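Local atomic coordinates of N-acetyltransferase (Staphylococcus aureus subsp. aureus, PDB entry 4M85), a protein that probably transfers an acetyl group from acetyl-coenzyme A to a still unidentified acceptor, as other enzymes of the GNAT family do. Residues A[33-38]-A[95-100]; A[41-46]-A[91-96]; A[52-57]-A[102-107]; A[73-78]-A[112-117]. All blocks are in the same frame, centred on the assembly; numbering follows the deposited sequence.

Interaction 1: A[33-38]-A[95-100]; sequences KHLPKD and EEIKQY
Leu35 and Tyr100 meet because each places its gamma carbon beside the backbone N and trans to the carbonyl carbon, with chi1 of -63° and -79°. The two side chains then run antiparallel alongside one another, and the forked end of Leu35 does most of the touching. Its CD2 reaches Tyr100 CE1 at 3.5 Å, arriving at a slant to the ring plane. The second methyl, CD1, turns to the helical residue Ile97 and lies 3.6 Å from Ile97 CG1, the two side chains crossing at about a right angle. CD2 also rests 3.6 Å from the backbone oxygen Glu96 O and near Glu96 CG (3.8 Å), where the extended Glu96 side chain passes. One leucine thus touches a backbone oxygen, an aliphatic branch and an aromatic ring of the 95-100 segment.

Beyond Leu35, the Tyr100 hydroxyl reaches the base of His34, with Tyr100 OH 3.3 Å from His34 CB. This is a contact with carbon and not a hydrogen bond; the imidazole turns from Tyr100, and its ND1 is bonded to Glu30 O. A backbone bond from Tyr100 N to Ile97 O, 3.0 Å, ties Tyr100 to the preceding turn, which helps to fix where the ring starts.

Leu35 is the first residue to leave the helical conformation after helix 30-34, and Pro36 occupies the N-cap position of helix 37-49. The contact therefore seats helix 95-98 against the junction of those two helices, with Leu31 of helix 30-34 touching Ile97 and Tyr100, and Val40 packing on Leu35 and Ile97.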
# COMPACT_ATOMS: atom_id res chain seq x y z
N LYS A 33 15.39 0.79 -8.14
CA LYS A 33 16.64 1.50 -8.43
C LYS A 33 17.31 1.07 -9.73
O LYS A 33 17.85 1.91 -10.43
CB LYS A 33 17.63 1.38 -7.27
CG LYS A 33 17.72 2.62 -6.39
CD LYS A 33 16.36 3.22 -6.04
CE LYS A 33 16.51 4.48 -5.20
NZ LYS A 33 15.27 5.29 -5.23
N HIS A 34 17.24 -0.22 -10.06
CA HIS A 34 18.01 -0.76 -11.18
C HIS A 34 17.21 -1.22 -12.38
O HIS A 34 17.79 -1.63 -13.37
CB HIS A 34 18.90 -1.91 -10.69
CG HIS A 34 19.96 -1.46 -9.75
ND1 HIS A 34 19.87 -1.62 -8.39
CD2 HIS A 34 21.12 -0.79 -9.97
CE1 HIS A 34 20.93 -1.10 -7.81
NE2 HIS A 34 21.71 -0.59 -8.75
N LEU A 35 15.88 -1.13 -12.32
CA LEU A 35 15.06 -1.55 -13.47
C LEU A 35 14.30 -0.38 -14.07
O LEU A 35 14.02 0.60 -13.38
CB LEU A 35 14.08 -2.65 -13.09
CG LEU A 35 14.72 -3.96 -12.63
CD1 LEU A 35 13.66 -4.82 -11.97
CD2 LEU A 35 15.36 -4.68 -13.81
N PRO A 36 13.97 -0.48 -15.37
CA PRO A 36 13.28 0.63 -16.03
C PRO A 36 11.89 0.81 -15.44
O PRO A 36 11.21 -0.18 -15.19
CB PRO A 36 13.18 0.19 -17.49
CG PRO A 36 14.07 -1.00 -17.64
CD PRO A 36 14.18 -1.62 -16.28
N LYS A 37 11.50 2.06 -15.21
CA LYS A 37 10.20 2.43 -14.65
C LYS A 37 9.06 1.85 -15.45
O LYS A 37 8.02 1.52 -14.90
CB LYS A 37 10.01 3.96 -14.64
CG LYS A 37 11.16 4.75 -14.03
CD LYS A 37 10.72 6.07 -13.39
CE LYS A 37 11.64 6.53 -12.25
NZ LYS A 37 13.09 6.37 -12.52
N ASP A 38 9.25 1.78 -16.76
CA ASP A 38 8.24 1.29 -17.67
C ASP A 38 7.89 -0.13 -17.30
O ASP A 38 6.71 -0.51 -17.27
CB ASP A 38 8.77 1.29 -19.11
CG ASP A 38 7.67 1.13 -20.13
OD1 ASP A 38 7.93 0.47 -21.16
OD2 ASP A 38 6.57 1.66 -19.91
N GLU A 95 11.94 -11.42 -18.12
CA GLU A 95 12.91 -12.16 -17.35
C GLU A 95 13.79 -11.21 -16.54
O GLU A 95 14.29 -11.54 -15.46
CB GLU A 95 13.76 -13.02 -18.30
CG GLU A 95 14.37 -14.24 -17.64
CD GLU A 95 13.33 -15.22 -17.14
OE1 GLU A 95 12.18 -15.22 -17.65
OE2 GLU A 95 13.65 -16.00 -16.21
N GLU A 96 13.96 -10.01 -17.05
CA GLU A 96 14.82 -9.03 -16.44
C GLU A 96 14.30 -8.57 -15.07
O GLU A 96 15.09 -8.30 -14.17
CB GLU A 96 14.98 -7.84 -17.38
CG GLU A 96 15.98 -6.81 -16.92
CD GLU A 96 16.19 -5.73 -17.96
OE1 GLU A 96 15.65 -5.87 -19.08
OE2 GLU A 96 16.89 -4.74 -17.64
N ILE A 97 12.98 -8.47 -14.91
CA ILE A 97 12.45 -8.16 -13.59
C ILE A 97 12.30 -9.43 -12.74
O ILE A 97 12.49 -9.37 -11.53
CB ILE A 97 11.13 -7.36 -13.64
CG1 ILE A 97 10.76 -6.87 -12.24
CG2 ILE A 97 10.01 -8.18 -14.26
CD1 ILE A 97 9.89 -5.64 -12.26
N LYS A 98 11.98 -10.56 -13.38
CA LYS A 98 11.82 -11.83 -12.65
C LYS A 98 13.09 -12.23 -11.92
O LYS A 98 13.01 -12.89 -10.89
CB LYS A 98 11.39 -12.96 -13.59
CG LYS A 98 9.96 -12.80 -14.11
CD LYS A 98 9.58 -13.91 -15.08
CE LYS A 98 8.91 -15.09 -14.40
NZ LYS A 98 7.50 -14.82 -14.00
N GLN A 99 14.25 -11.82 -12.44
CA GLN A 99 15.52 -12.15 -11.78
C GLN A 99 15.64 -11.53 -10.37
O GLN A 99 16.35 -12.06 -9.52
CB GLN A 99 16.72 -11.77 -12.66
CG GLN A 99 16.95 -10.27 -12.81
CD GLN A 99 17.60 -9.86 -14.14
OE1 GLN A 99 17.81 -10.70 -15.03
NE2 GLN A 99 17.91 -8.57 -14.28
N TYR A 100 14.91 -10.45 -10.11
CA TYR A 100 14.99 -9.81 -8.79
C TYR A 100 14.23 -10.54 -7.68
O TYR A 100 14.40 -10.22 -6.51
CB TYR A 100 14.56 -8.35 -8.89
CG TYR A 100 15.68 -7.50 -9.45
CD1 TYR A 100 15.87 -7.37 -10.83
CD2 TYR A 100 16.57 -6.86 -8.60
CE1 TYR A 100 16.91 -6.61 -11.34
CE2 TYR A 100 17.62 -6.09 -9.11
CZ TYR A 100 17.78 -5.97 -10.47
OH TYR A 100 18.81 -5.21 -10.98

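Interaction 2: A[41-46]-A[91-96]; sequences LDAIEK and LDLPEE
Lys46 NZ is gripped by two oxygens, one from each segment. It donates to the backbone oxygen Asp92 O at 2.7 Å, and the C=O...N angle of 170° puts the ammonium nearly along the C=O axis. Its other partner lies one turn earlier in the same helix: NZ forms a salt bridge with Asp42 OD2 at 2.9 Å, using the syn lone pair of that oxygen. The lysine starts with CG beside its backbone N (chi1 -75°) and is extended from there on, which carries the ammonium across to the 91-96 chain. Its methylenes follow the same path, with Lys46 CE 3.3 Å from Asp92 O. The Asp92 carboxylate is not in contact with this ammonium, although its opposite charge may still add some attraction from 5.6 Å (NZ to OD2).

In the fold, helix 37-49 is part of the helical region between the first two strands, as in GNAT enzymes generally. Segment 91-96 comes from the long connection between strands 68-77 and 114-121, and Pro94 stands at the N-cap position of helix 95-98. The bond from Lys46 therefore pins that connection to the flank of helix 37-49.

Beside the polar grip, two leucines press on the helix. Leu93 CD2 sits 3.5 Å from Ala43 CB, where the small side chain lets the methyl come close to the helix backbone. The two methyls of Leu91 each rest on a backbone oxygen, about one turn apart: CD1 lies 3.7 Å from Ala43 O, and CD2 lies 3.6 Å from Lys46 O. Trp88 packs against both Ala43 and Leu93, and Ile97 touches Ala43 from helix 95-98.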
# COMPACT_ATOMS: atom_id res chain seq x y z
N LEU A 41 6.30 -0.47 -13.65
CA LEU A 41 4.90 -0.04 -13.68
C LEU A 41 3.99 -1.10 -14.29
O LEU A 41 2.97 -1.48 -13.70
CB LEU A 41 4.75 1.29 -14.44
CG LEU A 41 5.25 2.53 -13.71
CD1 LEU A 41 5.18 3.77 -14.62
CD2 LEU A 41 4.45 2.77 -12.43
N ASP A 42 4.35 -1.57 -15.48
CA ASP A 42 3.65 -2.69 -16.09
C ASP A 42 3.48 -3.85 -15.09
O ASP A 42 2.42 -4.44 -14.99
CB ASP A 42 4.39 -3.17 -17.33
CG ASP A 42 3.75 -4.37 -17.94
OD1 ASP A 42 2.64 -4.25 -18.49
OD2 ASP A 42 4.34 -5.46 -17.85
N ALA A 43 4.55 -4.17 -14.38
CA ALA A 43 4.48 -5.26 -13.41
C ALA A 43 3.48 -5.00 -12.27
O ALA A 43 2.72 -5.91 -11.89
CB ALA A 43 5.85 -5.57 -12.87
N ILE A 44 3.52 -3.79 -11.69
CA ILE A 44 2.63 -3.45 -10.58
C ILE A 44 1.19 -3.44 -11.08
O ILE A 44 0.31 -3.93 -10.39
CB ILE A 44 2.99 -2.08 -9.93
CG1 ILE A 44 4.38 -2.11 -9.31
CG2 ILE A 44 2.03 -1.70 -8.83
CD1 ILE A 44 5.05 -0.74 -9.25
N GLU A 45 0.97 -2.90 -12.27
CA GLU A 45 -0.34 -2.89 -12.88
C GLU A 45 -0.90 -4.31 -12.96
O GLU A 45 -2.06 -4.56 -12.64
CB GLU A 45 -0.28 -2.32 -14.29
CG GLU A 45 0.02 -0.82 -14.39
CD GLU A 45 0.48 -0.41 -15.78
OE1 GLU A 45 0.35 -1.23 -16.70
OE2 GLU A 45 1.00 0.73 -15.96
N LYS A 46 -0.07 -5.25 -13.41
CA LYS A 46 -0.52 -6.63 -13.52
C LYS A 46 -0.77 -7.22 -12.14
O LYS A 46 -1.69 -8.04 -11.99
CB LYS A 46 0.52 -7.48 -14.28
CG LYS A 46 0.53 -7.23 -15.78
CD LYS A 46 1.77 -7.83 -16.44
CE LYS A 46 1.63 -7.86 -17.95
NZ LYS A 46 2.96 -7.87 -18.61
N LEU A 91 2.62 -13.53 -12.26
CA LEU A 91 2.43 -12.43 -13.22
C LEU A 91 3.21 -12.71 -14.50
O LEU A 91 4.19 -13.45 -14.49
CB LEU A 91 2.88 -11.09 -12.60
CG LEU A 91 2.21 -10.71 -11.29
CD1 LEU A 91 2.73 -9.39 -10.71
CD2 LEU A 91 0.69 -10.69 -11.47
N ASP A 92 2.76 -12.11 -15.60
CA ASP A 92 3.40 -12.26 -16.91
C ASP A 92 4.44 -11.16 -17.07
O ASP A 92 4.11 -10.06 -17.54
CB ASP A 92 2.38 -12.18 -18.05
CG ASP A 92 1.18 -13.08 -17.85
OD1 ASP A 92 1.36 -14.28 -17.50
OD2 ASP A 92 0.05 -12.59 -18.06
N LEU A 93 5.68 -11.47 -16.71
CA LEU A 93 6.74 -10.51 -16.54
C LEU A 93 7.99 -10.87 -17.35
O LEU A 93 8.29 -12.05 -17.53
CB LEU A 93 7.14 -10.42 -15.07
CG LEU A 93 6.03 -9.97 -14.10
CD1 LEU A 93 6.60 -9.90 -12.70
CD2 LEU A 93 5.43 -8.63 -14.53
N PRO A 94 8.69 -9.85 -17.85
CA PRO A 94 9.97 -10.09 -18.50
C PRO A 94 11.01 -10.66 -17.55
O PRO A 94 10.96 -10.43 -16.32
CB PRO A 94 10.38 -8.71 -19.01
CG PRO A 94 9.57 -7.74 -18.23
CD PRO A 94 8.29 -8.44 -17.90
N GLU A 95 11.94 -11.42 -18.12
CA GLU A 95 12.91 -12.16 -17.35
C GLU A 95 13.79 -11.21 -16.54
O GLU A 95 14.29 -11.54 -15.46
CB GLU A 95 13.76 -13.02 -18.30
CG GLU A 95 14.37 -14.24 -17.64
CD GLU A 95 13.33 -15.22 -17.14
OE1 GLU A 95 12.18 -15.22 -17.65
OE2 GLU A 95 13.65 -16.00 -16.21
N GLU A 96 13.96 -10.01 -17.05
CA GLU A 96 14.82 -9.03 -16.44
C GLU A 96 14.30 -8.57 -15.07
O GLU A 96 15.09 -8.30 -14.17
CB GLU A 96 14.98 -7.84 -17.38
CG GLU A 96 15.98 -6.81 -16.92
CD GLU A 96 16.19 -5.73 -17.96
OE1 GLU A 96 15.65 -5.87 -19.08
OE2 GLU A 96 16.89 -4.74 -17.64

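Interaction 3: A[52-57]-A[102-107]; sequences TYRTFY and TPLPVK
Arg54 forms salt bridges through NE with Glu85 and through NH1 with Glu81, while its NH2 crosses to the facing loop and meets the backbone oxygen Leu104 O at 2.7 Å. NH2 also binds Val106 O at 3.2 Å. Both of these NH2 bonds are weak because they are bent, with N-H...O angles of 126° and 131° for Leu104 and Val106. Val106 O lies at the edge of the guanidinium, near its plane. Backbone carbonyls and carboxylates together hold this buried guanidinium.

Leu104 covers one face of the guanidinium, its CB 3.8 Å from Arg54 NE. The arginine, extended from CG to NE, reaches this far from the second position of a type I turn, Tyr53 to Phe56, closed by Phe56 N to Tyr53 O at 2.9 Å.

Outward from there the contact becomes apolar. Tyr53 OH, which also hydrogen-bonds Glu85, touches Pro103 CG at 3.4 Å, while Leu104 CD1 lies 4.0 Å from the same hydroxyl. Trp24 backs Tyr53, Pro103 and Leu104.

Tyr176, from the turn between the last two strands, also packs on Leu104; loops gathered in this way are consistent with the acceptor-binding side of a GNAT fold.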
# COMPACT_ATOMS: atom_id res chain seq x y z
N THR A 52 -3.57 -12.49 -6.92
CA THR A 52 -3.84 -11.81 -5.66
C THR A 52 -2.57 -11.50 -4.91
O THR A 52 -2.24 -12.13 -3.89
CB THR A 52 -4.85 -12.59 -4.81
OG1 THR A 52 -5.95 -12.93 -5.65
CG2 THR A 52 -5.39 -11.75 -3.65
N TYR A 53 -1.86 -10.50 -5.45
CA TYR A 53 -0.67 -9.94 -4.88
C TYR A 53 -1.12 -9.00 -3.75
O TYR A 53 -2.32 -8.75 -3.59
CB TYR A 53 0.18 -9.22 -5.97
CG TYR A 53 1.45 -8.67 -5.41
CD1 TYR A 53 2.36 -9.51 -4.83
CD2 TYR A 53 1.71 -7.31 -5.41
CE1 TYR A 53 3.51 -9.02 -4.25
CE2 TYR A 53 2.87 -6.81 -4.85
CZ TYR A 53 3.76 -7.67 -4.26
OH TYR A 53 4.92 -7.21 -3.65
N ARG A 54 -0.19 -8.56 -2.92
CA ARG A 54 -0.44 -7.51 -1.91
C ARG A 54 -1.34 -6.39 -2.45
O ARG A 54 -2.35 -5.99 -1.81
CB ARG A 54 0.89 -6.89 -1.49
CG ARG A 54 1.74 -7.71 -0.54
CD ARG A 54 3.11 -7.08 -0.44
NE ARG A 54 4.10 -7.90 0.25
CZ ARG A 54 4.36 -7.86 1.56
NH1 ARG A 54 3.72 -7.03 2.38
NH2 ARG A 54 5.32 -8.63 2.05
N THR A 55 -0.98 -5.89 -3.63
CA THR A 55 -1.71 -4.78 -4.27
C THR A 55 -2.92 -5.20 -5.11
O THR A 55 -3.36 -4.42 -5.95
CB THR A 55 -0.74 -3.92 -5.10
OG1 THR A 55 -0.08 -4.73 -6.05
CG2 THR A 55 0.32 -3.30 -4.23
N PHE A 56 -3.48 -6.39 -4.90
CA PHE A 56 -4.72 -6.74 -5.60
C PHE A 56 -5.75 -5.64 -5.42
O PHE A 56 -5.84 -5.06 -4.35
CB PHE A 56 -5.34 -8.06 -5.11
CG PHE A 56 -6.16 -8.78 -6.16
CD1 PHE A 56 -7.35 -9.43 -5.84
CD2 PHE A 56 -5.69 -8.87 -7.49
CE1 PHE A 56 -8.07 -10.14 -6.82
CE2 PHE A 56 -6.41 -9.55 -8.46
CZ PHE A 56 -7.60 -10.19 -8.13
N TYR A 57 -6.53 -5.37 -6.46
CA TYR A 57 -7.57 -4.32 -6.40
C TYR A 57 -8.61 -4.63 -5.34
O TYR A 57 -9.27 -3.71 -4.84
CB TYR A 57 -8.23 -4.07 -7.78
CG TYR A 57 -9.19 -5.14 -8.23
CD1 TYR A 57 -8.74 -6.22 -8.97
CD2 TYR A 57 -10.55 -5.07 -7.93
CE1 TYR A 57 -9.60 -7.20 -9.39
CE2 TYR A 57 -11.42 -6.06 -8.33
CZ TYR A 57 -10.94 -7.13 -9.07
OH TYR A 57 -11.78 -8.13 -9.47
N THR A 102 10.63 -11.53 -5.73
CA THR A 102 9.45 -10.77 -5.43
C THR A 102 9.89 -9.45 -4.73
O THR A 102 10.92 -9.41 -4.04
CB THR A 102 8.41 -11.59 -4.63
OG1 THR A 102 8.81 -11.74 -3.27
CG2 THR A 102 8.20 -12.97 -5.26
N PRO A 103 9.14 -8.37 -4.95
CA PRO A 103 9.56 -7.02 -4.54
C PRO A 103 9.60 -6.76 -3.03
O PRO A 103 10.35 -5.89 -2.60
CB PRO A 103 8.52 -6.09 -5.19
CG PRO A 103 7.52 -6.94 -5.85
CD PRO A 103 7.88 -8.39 -5.70
N LEU A 104 8.82 -7.51 -2.25
CA LEU A 104 8.70 -7.24 -0.81
C LEU A 104 8.68 -8.54 0.03
O LEU A 104 7.65 -8.87 0.61
CB LEU A 104 7.44 -6.39 -0.56
CG LEU A 104 7.46 -4.90 -0.94
CD1 LEU A 104 6.03 -4.37 -1.09
CD2 LEU A 104 8.21 -4.04 0.07
N PRO A 105 9.81 -9.29 0.08
CA PRO A 105 9.92 -10.56 0.82
C PRO A 105 9.73 -10.49 2.33
O PRO A 105 9.29 -11.48 2.92
CB PRO A 105 11.35 -11.03 0.53
CG PRO A 105 12.09 -9.78 0.12
CD PRO A 105 11.07 -8.98 -0.63
N VAL A 106 10.07 -9.36 2.94
CA VAL A 106 10.00 -9.22 4.39
C VAL A 106 8.54 -9.20 4.85
O VAL A 106 7.67 -8.59 4.21
CB VAL A 106 10.76 -7.96 4.88
CG1 VAL A 106 10.73 -7.85 6.41
CG2 VAL A 106 12.22 -8.00 4.41
N LYS A 107 8.29 -9.91 5.96
CA LYS A 107 7.01 -9.95 6.62
C LYS A 107 6.88 -8.66 7.43
O LYS A 107 7.55 -8.50 8.45
CB LYS A 107 6.93 -11.18 7.55
CG LYS A 107 5.53 -11.56 8.02
CD LYS A 107 5.56 -12.85 8.86
CE LYS A 107 4.17 -13.30 9.30
NZ LYS A 107 3.70 -12.60 10.53

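Interaction 4: A[73-78]-A[112-117]; sequences IISYSG and DEYYIE
Backbone hydrogen bonds join Tyr76 and Tyr115 as an antiparallel hydrogen-bonded pair: Tyr76 N to Tyr115 O is 3.0 Å, and Tyr115 N to Tyr76 O is 2.9 Å. Ser75 with Ile116 and Ser77 with Tyr114 are the flanking non-hydrogen-bonded pairs. The strand axes run at 154°, so the antiparallel pairing is twisted. Gly78 N to Glu113 O (2.6 Å) closes one end, and Glu117 N to Ile74 O (2.8 Å) the other.

Among side chains, the Tyr76 hydroxyl donates to Glu117 OE1 over a very short 2.5 Å. OE1 approaches the ring at its edge, with ring and carboxylate planes 67° apart. Chi1 of 44° sets the Tyr76 ring between its own backbone N and carbonyl carbon, and the hydroxyl has a second partner in Arg54. On the face of Ser75 and Tyr114, a water donates to Ser75 O at 2.7 Å and also bonds Tyr114 OH.

Packing differs on the two faces. The Tyr114 ring lies flat over the Tyr76-Ser77 peptide, Tyr76 C being 3.7 Å above its centre, whereas Tyr115 runs alongside Tyr76. Ile73 and Ile116 meet through methyl groups beneath helix 130-140.

Ile74 is backbone-bonded to Thr118 as well as Glu117, and Glu117 has helical phi/psi, consistent with a classic beta bulge, a hallmark of the fourth strand in the GNAT fold.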
# COMPACT_ATOMS: atom_id res chain seq x y z
N ILE A 73 -5.70 3.40 -0.47
CA ILE A 73 -5.29 2.73 0.75
C ILE A 73 -5.33 1.21 0.54
O ILE A 73 -6.28 0.70 -0.01
CB ILE A 73 -6.15 3.16 1.97
CG1 ILE A 73 -5.58 2.55 3.24
CG2 ILE A 73 -7.63 2.77 1.80
CD1 ILE A 73 -5.95 3.28 4.51
N ILE A 74 -4.27 0.51 0.96
CA ILE A 74 -4.08 -0.93 0.61
C ILE A 74 -3.93 -1.70 1.91
O ILE A 74 -3.08 -1.38 2.70
CB ILE A 74 -2.80 -1.15 -0.24
CG1 ILE A 74 -2.77 -0.18 -1.42
CG2 ILE A 74 -2.70 -2.60 -0.74
CD1 ILE A 74 -1.56 -0.29 -2.34
N SER A 75 -4.79 -2.71 2.10
CA SER A 75 -4.83 -3.49 3.32
C SER A 75 -5.31 -4.92 3.06
O SER A 75 -6.05 -5.15 2.13
CB SER A 75 -5.75 -2.83 4.32
OG SER A 75 -7.10 -2.85 3.89
N TYR A 76 -4.88 -5.85 3.91
CA TYR A 76 -5.16 -7.30 3.78
C TYR A 76 -4.72 -8.00 5.07
O TYR A 76 -3.96 -7.43 5.87
CB TYR A 76 -4.43 -7.88 2.56
CG TYR A 76 -3.01 -7.39 2.46
CD1 TYR A 76 -2.66 -6.38 1.57
CD2 TYR A 76 -2.01 -7.90 3.27
CE1 TYR A 76 -1.37 -5.89 1.51
CE2 TYR A 76 -0.72 -7.42 3.20
CZ TYR A 76 -0.41 -6.41 2.33
OH TYR A 76 0.90 -5.95 2.27
N SER A 77 -5.16 -9.26 5.28
CA SER A 77 -4.82 -9.94 6.54
C SER A 77 -3.35 -10.18 6.67
O SER A 77 -2.69 -10.61 5.71
CB SER A 77 -5.57 -11.29 6.71
OG SER A 77 -5.40 -12.08 5.56
N GLY A 78 -2.82 -9.93 7.86
CA GLY A 78 -1.43 -10.24 8.16
C GLY A 78 -1.12 -11.73 8.05
O GLY A 78 -0.01 -12.12 7.69
N ASP A 112 -2.14 -11.76 13.71
CA ASP A 112 -3.44 -11.37 14.27
C ASP A 112 -3.91 -9.98 13.84
O ASP A 112 -4.81 -9.41 14.47
CB ASP A 112 -3.44 -11.45 15.81
CG ASP A 112 -2.48 -10.45 16.45
OD1 ASP A 112 -1.42 -10.14 15.86
OD2 ASP A 112 -2.77 -10.01 17.59
N GLU A 113 -3.33 -9.45 12.76
CA GLU A 113 -3.59 -8.08 12.29
C GLU A 113 -4.19 -8.02 10.89
O GLU A 113 -3.86 -8.83 10.03
CB GLU A 113 -2.29 -7.24 12.26
CG GLU A 113 -1.59 -7.08 13.60
CD GLU A 113 -0.21 -6.49 13.53
OE1 GLU A 113 0.40 -6.36 12.43
OE2 GLU A 113 0.30 -6.17 14.61
N TYR A 114 -5.06 -7.04 10.68
CA TYR A 114 -5.42 -6.61 9.34
C TYR A 114 -4.50 -5.42 8.99
O TYR A 114 -4.70 -4.29 9.47
CB TYR A 114 -6.90 -6.28 9.25
CG TYR A 114 -7.47 -6.64 7.92
CD1 TYR A 114 -8.07 -7.88 7.70
CD2 TYR A 114 -7.38 -5.74 6.85
CE1 TYR A 114 -8.57 -8.21 6.44
CE2 TYR A 114 -7.89 -6.04 5.59
CZ TYR A 114 -8.48 -7.27 5.39
OH TYR A 114 -8.96 -7.53 4.12
N TYR A 115 -3.47 -5.73 8.20
CA TYR A 115 -2.36 -4.81 7.92
C TYR A 115 -2.68 -3.82 6.84
O TYR A 115 -3.10 -4.19 5.74
CB TYR A 115 -1.10 -5.60 7.49
CG TYR A 115 0.13 -4.77 7.18
CD1 TYR A 115 0.64 -3.86 8.10
CD2 TYR A 115 0.82 -4.93 5.97
CE1 TYR A 115 1.78 -3.12 7.84
CE2 TYR A 115 1.96 -4.20 5.70
CZ TYR A 115 2.41 -3.30 6.63
OH TYR A 115 3.52 -2.57 6.38
N ILE A 116 -2.47 -2.55 7.15
CA ILE A 116 -2.60 -1.48 6.20
C ILE A 116 -1.18 -1.20 5.71
O ILE A 116 -0.38 -0.58 6.40
CB ILE A 116 -3.19 -0.22 6.85
CG1 ILE A 116 -4.57 -0.53 7.45
CG2 ILE A 116 -3.33 0.86 5.80
CD1 ILE A 116 -5.09 0.54 8.38
N GLU A 117 -0.89 -1.64 4.49
CA GLU A 117 0.44 -1.56 3.94
C GLU A 117 0.78 -0.15 3.42
O GLU A 117 1.90 0.31 3.59
CB GLU A 117 0.57 -2.58 2.79
CG GLU A 117 1.95 -2.62 2.14
CD GLU A 117 1.94 -3.25 0.75
OE1 GLU A 117 1.24 -4.26 0.52
OE2 GLU A 117 2.66 -2.75 -0.13
O HOH W 1 -8.69 -5.38 2.24

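In the fold
Interactions 1 and 2 form one helical patch, with centres 9 Å apart. They share Glu95 and Glu96, both use helices 37-49 and 95-98, and meet where Ile97 CD1 packs 4.1 Å from Ala43 CB. Interactions 3 and 4 form a second unit nearer the centre of the chain, their centres 11 Å apart. Arg54 NH1 lies 3.0 Å from Tyr76 OH, probably as a hydrogen bond, coupling the loop arginine to the Tyr76-Glu117 pair at the bulged strand. Interaction 1 lies about 26 Å from interaction 4, centre to centre, on the opposite side of the chain's centre. By GNAT analogy, the region of interactions 3 and 4 probably borders the catalytic cleft.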